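Local coordinates for protein arabinosyltransferase C (Mycobacterium tuberculosis, PDB 3PTY) that polymerises arabinose into cell-wall arabinan as a membrane arabinosyltransferase, the chain here being its C-terminal, lectin-like carbohydrate-binding domain, at residues S175-L180 with H238-T243; V142-R147 with A229-L234. All coordinates share one frame; numbering follows the deposited sequence.

Interaction 1. Residues S175-L180 with H238-T243. With CA (calcium ion), chain C; PO4 (phosphate ion), chain D.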
# COMPACT_ATOMS: atom_id res chain seq x y z
N SER A 175 -21.85 -15.46 -4.36
CA SER A 175 -21.41 -16.07 -5.60
C SER A 175 -22.54 -16.81 -6.31
O SER A 175 -22.52 -16.99 -7.53
CB SER A 175 -20.21 -17.01 -5.36
OG SER A 175 -20.62 -18.20 -4.72
N ARG A 176 -23.55 -17.22 -5.55
CA ARG A 176 -24.69 -17.90 -6.14
C ARG A 176 -25.62 -16.94 -6.91
O ARG A 176 -26.46 -17.37 -7.69
CB ARG A 176 -25.49 -18.63 -5.06
CG ARG A 176 -25.86 -17.73 -3.90
CD ARG A 176 -26.90 -18.36 -2.98
NE ARG A 176 -27.55 -17.34 -2.16
CZ ARG A 176 -28.63 -16.65 -2.53
NH1 ARG A 176 -29.18 -16.88 -3.71
NH2 ARG A 176 -29.14 -15.74 -1.72
N GLU A 177 -25.46 -15.64 -6.69
CA GLU A 177 -26.39 -14.66 -7.27
C GLU A 177 -26.07 -14.28 -8.71
O GLU A 177 -26.89 -13.65 -9.38
CB GLU A 177 -26.46 -13.40 -6.41
CG GLU A 177 -27.16 -13.60 -5.07
CD GLU A 177 -27.11 -12.34 -4.22
OE1 GLU A 177 -27.97 -11.46 -4.40
OE2 GLU A 177 -26.21 -12.24 -3.36
N VAL A 178 -24.87 -14.62 -9.18
CA VAL A 178 -24.48 -14.34 -10.55
C VAL A 178 -23.91 -15.59 -11.19
O VAL A 178 -22.93 -16.16 -10.70
CB VAL A 178 -23.45 -13.19 -10.64
CG1 VAL A 178 -23.04 -12.95 -12.10
CG2 VAL A 178 -24.00 -11.91 -10.03
N ARG A 179 -24.53 -16.05 -12.26
CA ARG A 179 -24.11 -17.29 -12.88
C ARG A 179 -23.96 -17.13 -14.38
O ARG A 179 -24.57 -16.25 -14.99
CB ARG A 179 -25.10 -18.42 -12.57
CG ARG A 179 -25.26 -18.68 -11.07
CD ARG A 179 -26.12 -19.91 -10.79
NE ARG A 179 -25.50 -21.10 -11.33
CZ ARG A 179 -24.81 -21.99 -10.63
NH1 ARG A 179 -24.66 -21.85 -9.32
NH2 ARG A 179 -24.27 -23.03 -11.24
N LEU A 180 -23.12 -17.98 -14.95
CA LEU A 180 -22.96 -18.07 -16.39
C LEU A 180 -23.62 -19.37 -16.83
O LEU A 180 -23.25 -20.44 -16.36
CB LEU A 180 -21.47 -18.13 -16.73
CG LEU A 180 -21.09 -18.29 -18.21
CD1 LEU A 180 -21.14 -16.95 -18.93
CD2 LEU A 180 -19.71 -18.90 -18.32
N HIS A 238 -27.03 -4.08 -0.84
CA HIS A 238 -26.91 -5.32 -1.59
C HIS A 238 -27.46 -5.11 -2.99
O HIS A 238 -28.67 -5.07 -3.18
CB HIS A 238 -27.66 -6.44 -0.89
CG HIS A 238 -27.33 -7.81 -1.41
ND1 HIS A 238 -26.47 -8.66 -0.75
CD2 HIS A 238 -27.75 -8.47 -2.51
CE1 HIS A 238 -26.37 -9.79 -1.43
NE2 HIS A 238 -27.14 -9.70 -2.50
N TRP A 239 -26.57 -4.95 -3.97
CA TRP A 239 -26.98 -4.71 -5.34
C TRP A 239 -25.93 -5.26 -6.30
O TRP A 239 -24.82 -5.59 -5.88
CB TRP A 239 -27.20 -3.20 -5.58
CG TRP A 239 -26.02 -2.37 -5.19
CD1 TRP A 239 -25.79 -1.80 -3.97
CD2 TRP A 239 -24.91 -2.02 -6.02
NE1 TRP A 239 -24.60 -1.12 -3.99
CE2 TRP A 239 -24.04 -1.24 -5.23
CE3 TRP A 239 -24.56 -2.28 -7.35
CZ2 TRP A 239 -22.84 -0.71 -5.73
CZ3 TRP A 239 -23.37 -1.77 -7.84
CH2 TRP A 239 -22.53 -0.99 -7.03
N ILE A 240 -26.28 -5.35 -7.57
CA ILE A 240 -25.40 -5.95 -8.57
C ILE A 240 -25.38 -5.10 -9.84
O ILE A 240 -26.42 -4.65 -10.30
CB ILE A 240 -25.92 -7.36 -8.98
CG1 ILE A 240 -26.08 -8.25 -7.74
CG2 ILE A 240 -24.95 -8.01 -9.98
CD1 ILE A 240 -26.76 -9.59 -8.04
N ALA A 241 -24.19 -4.88 -10.39
CA ALA A 241 -24.07 -4.25 -11.71
C ALA A 241 -23.17 -5.11 -12.59
O ALA A 241 -22.12 -5.57 -12.14
CB ALA A 241 -23.51 -2.83 -11.59
N LEU A 242 -23.57 -5.30 -13.84
CA LEU A 242 -22.85 -6.19 -14.75
C LEU A 242 -22.58 -5.53 -16.09
O LEU A 242 -23.26 -4.59 -16.49
CB LEU A 242 -23.64 -7.48 -15.00
CG LEU A 242 -24.00 -8.36 -13.80
CD1 LEU A 242 -24.87 -9.52 -14.26
CD2 LEU A 242 -22.75 -8.88 -13.11
N THR A 243 -21.58 -6.05 -16.79
CA THR A 243 -21.30 -5.68 -18.17
C THR A 243 -21.18 -7.01 -18.92
O THR A 243 -21.20 -8.06 -18.29
CB THR A 243 -19.98 -4.89 -18.28
OG1 THR A 243 -18.94 -5.62 -17.64
CG2 THR A 243 -20.13 -3.51 -17.62
CA CA C . -30.95 -5.45 -3.80
P PO4 D . -22.67 1.54 -1.85
O1 PO4 D . -21.78 1.56 -0.63
O2 PO4 D . -21.81 1.42 -3.09
O3 PO4 D . -23.46 2.83 -1.91
O4 PO4 D . -23.62 0.37 -1.77
O HOH W 1 -33.14 -6.12 -4.82
O HOH W 2 -31.65 -3.62 -2.15
O HOH W 3 -30.91 -3.21 -5.19

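Interaction 2. Residues V142-R147 with A229-L234. With CA (calcium ion), chain C.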
# COMPACT_ATOMS: atom_id res chain seq x y z
N VAL A 142 -36.53 -2.92 -4.33
CA VAL A 142 -37.39 -3.92 -4.94
C VAL A 142 -36.58 -5.14 -5.41
O VAL A 142 -35.37 -5.04 -5.60
CB VAL A 142 -38.15 -3.33 -6.14
CG1 VAL A 142 -38.97 -2.11 -5.70
CG2 VAL A 142 -37.18 -2.94 -7.25
N PRO A 143 -37.25 -6.29 -5.59
CA PRO A 143 -36.56 -7.47 -6.13
C PRO A 143 -36.07 -7.20 -7.55
O PRO A 143 -36.72 -6.46 -8.29
CB PRO A 143 -37.66 -8.54 -6.15
CG PRO A 143 -38.70 -8.06 -5.20
CD PRO A 143 -38.66 -6.56 -5.26
N ALA A 144 -34.94 -7.78 -7.93
CA ALA A 144 -34.38 -7.51 -9.25
C ALA A 144 -33.78 -8.78 -9.84
O ALA A 144 -33.25 -9.63 -9.11
CB ALA A 144 -33.33 -6.41 -9.17
N MET A 145 -33.88 -8.91 -11.15
CA MET A 145 -33.37 -10.10 -11.82
C MET A 145 -32.88 -9.73 -13.20
O MET A 145 -33.42 -8.81 -13.82
CB MET A 145 -34.46 -11.15 -12.00
CG MET A 145 -35.17 -11.57 -10.73
SD MET A 145 -36.32 -12.90 -11.13
CE MET A 145 -35.19 -14.11 -11.81
N LEU A 146 -31.89 -10.46 -13.70
CA LEU A 146 -31.39 -10.22 -15.04
C LEU A 146 -31.10 -11.53 -15.75
O LEU A 146 -30.55 -12.46 -15.15
CB LEU A 146 -30.12 -9.37 -14.99
CG LEU A 146 -29.47 -9.03 -16.34
CD1 LEU A 146 -30.37 -8.08 -17.15
CD2 LEU A 146 -28.12 -8.39 -16.12
N ARG A 147 -31.46 -11.59 -17.02
CA ARG A 147 -31.06 -12.67 -17.90
C ARG A 147 -30.68 -12.04 -19.22
O ARG A 147 -31.52 -11.44 -19.88
CB ARG A 147 -32.21 -13.67 -18.10
CG ARG A 147 -31.88 -14.80 -19.06
CD ARG A 147 -32.95 -15.90 -19.01
NE ARG A 147 -34.19 -15.52 -19.68
CZ ARG A 147 -35.34 -15.29 -19.07
NH1 ARG A 147 -35.42 -15.39 -17.74
NH2 ARG A 147 -36.41 -14.95 -19.78
N ALA A 229 -28.60 -13.12 -13.22
CA ALA A 229 -28.33 -12.54 -11.92
C ALA A 229 -29.64 -12.41 -11.16
O ALA A 229 -30.69 -12.14 -11.74
CB ALA A 229 -27.66 -11.16 -12.07
N ASP A 230 -29.56 -12.61 -9.85
CA ASP A 230 -30.74 -12.59 -9.01
C ASP A 230 -30.42 -11.79 -7.76
O ASP A 230 -29.55 -12.16 -6.97
CB ASP A 230 -31.15 -14.02 -8.65
CG ASP A 230 -32.51 -14.08 -7.98
OD1 ASP A 230 -33.29 -13.11 -8.11
OD2 ASP A 230 -32.80 -15.10 -7.31
N ASP A 231 -31.10 -10.66 -7.61
CA ASP A 231 -30.90 -9.79 -6.47
C ASP A 231 -32.21 -9.60 -5.71
O ASP A 231 -32.94 -8.62 -5.92
CB ASP A 231 -30.36 -8.44 -6.94
CG ASP A 231 -30.25 -7.45 -5.82
OD1 ASP A 231 -30.35 -7.86 -4.65
OD2 ASP A 231 -30.05 -6.25 -6.12
N GLN A 232 -32.49 -10.54 -4.81
CA GLN A 232 -33.71 -10.55 -4.02
C GLN A 232 -33.51 -9.91 -2.65
O GLN A 232 -34.45 -9.77 -1.88
CB GLN A 232 -34.18 -11.99 -3.81
CG GLN A 232 -34.51 -12.73 -5.10
CD GLN A 232 -35.74 -12.16 -5.78
OE1 GLN A 232 -36.74 -11.87 -5.13
NE2 GLN A 232 -35.66 -12.01 -7.10
N ASP A 233 -32.27 -9.54 -2.35
CA ASP A 233 -31.94 -8.97 -1.04
C ASP A 233 -32.24 -7.48 -1.05
O ASP A 233 -31.60 -6.73 -1.77
CB ASP A 233 -30.47 -9.23 -0.73
CG ASP A 233 -30.06 -8.72 0.65
OD1 ASP A 233 -30.77 -7.87 1.22
OD2 ASP A 233 -29.00 -9.16 1.14
N LEU A 234 -33.20 -7.05 -0.24
CA LEU A 234 -33.69 -5.68 -0.29
C LEU A 234 -32.90 -4.70 0.56
O LEU A 234 -33.23 -3.51 0.60
CB LEU A 234 -35.17 -5.63 0.06
CG LEU A 234 -36.06 -6.54 -0.79
CD1 LEU A 234 -37.51 -6.45 -0.35
CD2 LEU A 234 -35.92 -6.20 -2.27
CA CA C . -30.95 -5.45 -3.80
O HOH W 1 -33.14 -6.12 -4.82
O HOH W 2 -31.65 -3.62 -2.15
O HOH W 3 -30.91 -3.21 -5.19

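Interaction 1. Residues S175-L180 with H238-T243
Glu177 meets the imidazole of His238 end-on at its NE2 edge, the carboxylate and the ring lying nearly coplanar, 14° apart. His238 NE2 donates to the syn lone pair of Glu177 OE1 at 2.7 Å in an almost straight bond, and reaches OE2 of the same residue only weakly. Glu177 OE2 also accepts from Asp174 N; together the bonds from His238 NE2 and Asp174 N would limit rotation of the carboxylate. An extended side chain beyond CG carries this group across to the ring.

The tightly packed part is apolar. Val178 and Ile240 pass one another antiparallel, Val178 CG2 lying 4.0 Å from Ile240 CG2, while Val178 CG1 meets Leu242 CD2 at 4.2 Å. Phe199 and Val167 add to this interior of the beta-sandwich. Glu177 is buried too, its CB against Ile240 CD1, whereas at the partly exposed His238 the contact thins to the one carboxylate–imidazole pair. Trp239 points away from 175-180 and packs edge-to-face with Trp136.

His238 O ligates calcium at 2.4 Å. Glu177 is in the second shell, consistent with holding in place the histidine whose carbonyl oxygen binds the metal, and its negative charge would probably favour a protonated imidazole.

Interaction 2. Residues V142-R147 with A229-L234
Strands 144-147 and 229-231 run antiparallel with their axes 4.8 Å apart; Ala144 and Asp231 exchange two backbone hydrogen bonds, and Leu146 and Ala229 exchange two more. The bond from Leu146 N to Ala229 O is 2.8 Å long. Between these hydrogen-bonded pairs sits the non-hydrogen-bonded pair Met145 and Asp230, where Met145 CA makes a CA-H...O contact of 3.4 Å with Ala229 O.

Side chains sort by face. Ala144, Leu146, Ala229 and Asp231 point into the sandwich, where Leu242 packs on Leu146 and Ala229. On the other face the side chains of Met145 and Asp230 run alongside each other, with Met145 CG 3.6 Å from Asp230 OD1. A bend at chi2 (-68°) folds Gln232 back over this pair: Gln232 NE2 donates to the syn lone pair of Asp230 OD1 at 2.8 Å, within the amide plane, and its OE1 rests against Pro143 CB.

The pairing is that of neighbouring strands in the large antiparallel sheet of a lectin-like beta-sandwich, and calcium is bound where strand 224-231 runs out into a loop.

Metal and water contacts gather at that end. Asp231 grips calcium with both carboxylate oxygens, OD1 and OD2, each at 2.6 Å; a first torsion that sets CG anti to the backbone N (chi1 175°) carries the carboxylate out to the metal. OD2 is also bonded to Ser135 OG. Asp233 O, His238 O and three waters complete the shell. Water 1 donates to both Val142 O and Asp231 O, linking the two segments through the metal's own ligand.

At the loop end a methyl of Leu234, CD2, lies over the Val142–Pro143 peptide, 3.4 Å from Val142 C, and also touches the proline ring.

In the fold
From the N terminus the chain first passes 142-147, entering strand 144-152, and then 175-180 at the start of strand 178-183. Interaction 2 closes a loop of 81 residues when 229-234 returns beside 142-147; interaction 1 closes one of 57 when 238-243 reaches 175-180. Their segments alternate, so the two loops cross. In the antiparallel sheet, strand 224-231 lies between 144-152 and 178-183, and Glu177 O and Asp230 N are probably hydrogen-bonded there. Strand 240-242, placed beyond 164-171 in the strand order, packs across from these strands within the sandwich. Calcium and its waters belong to both contacts, joining the loop after 224-231 to the residues leading into 240-242.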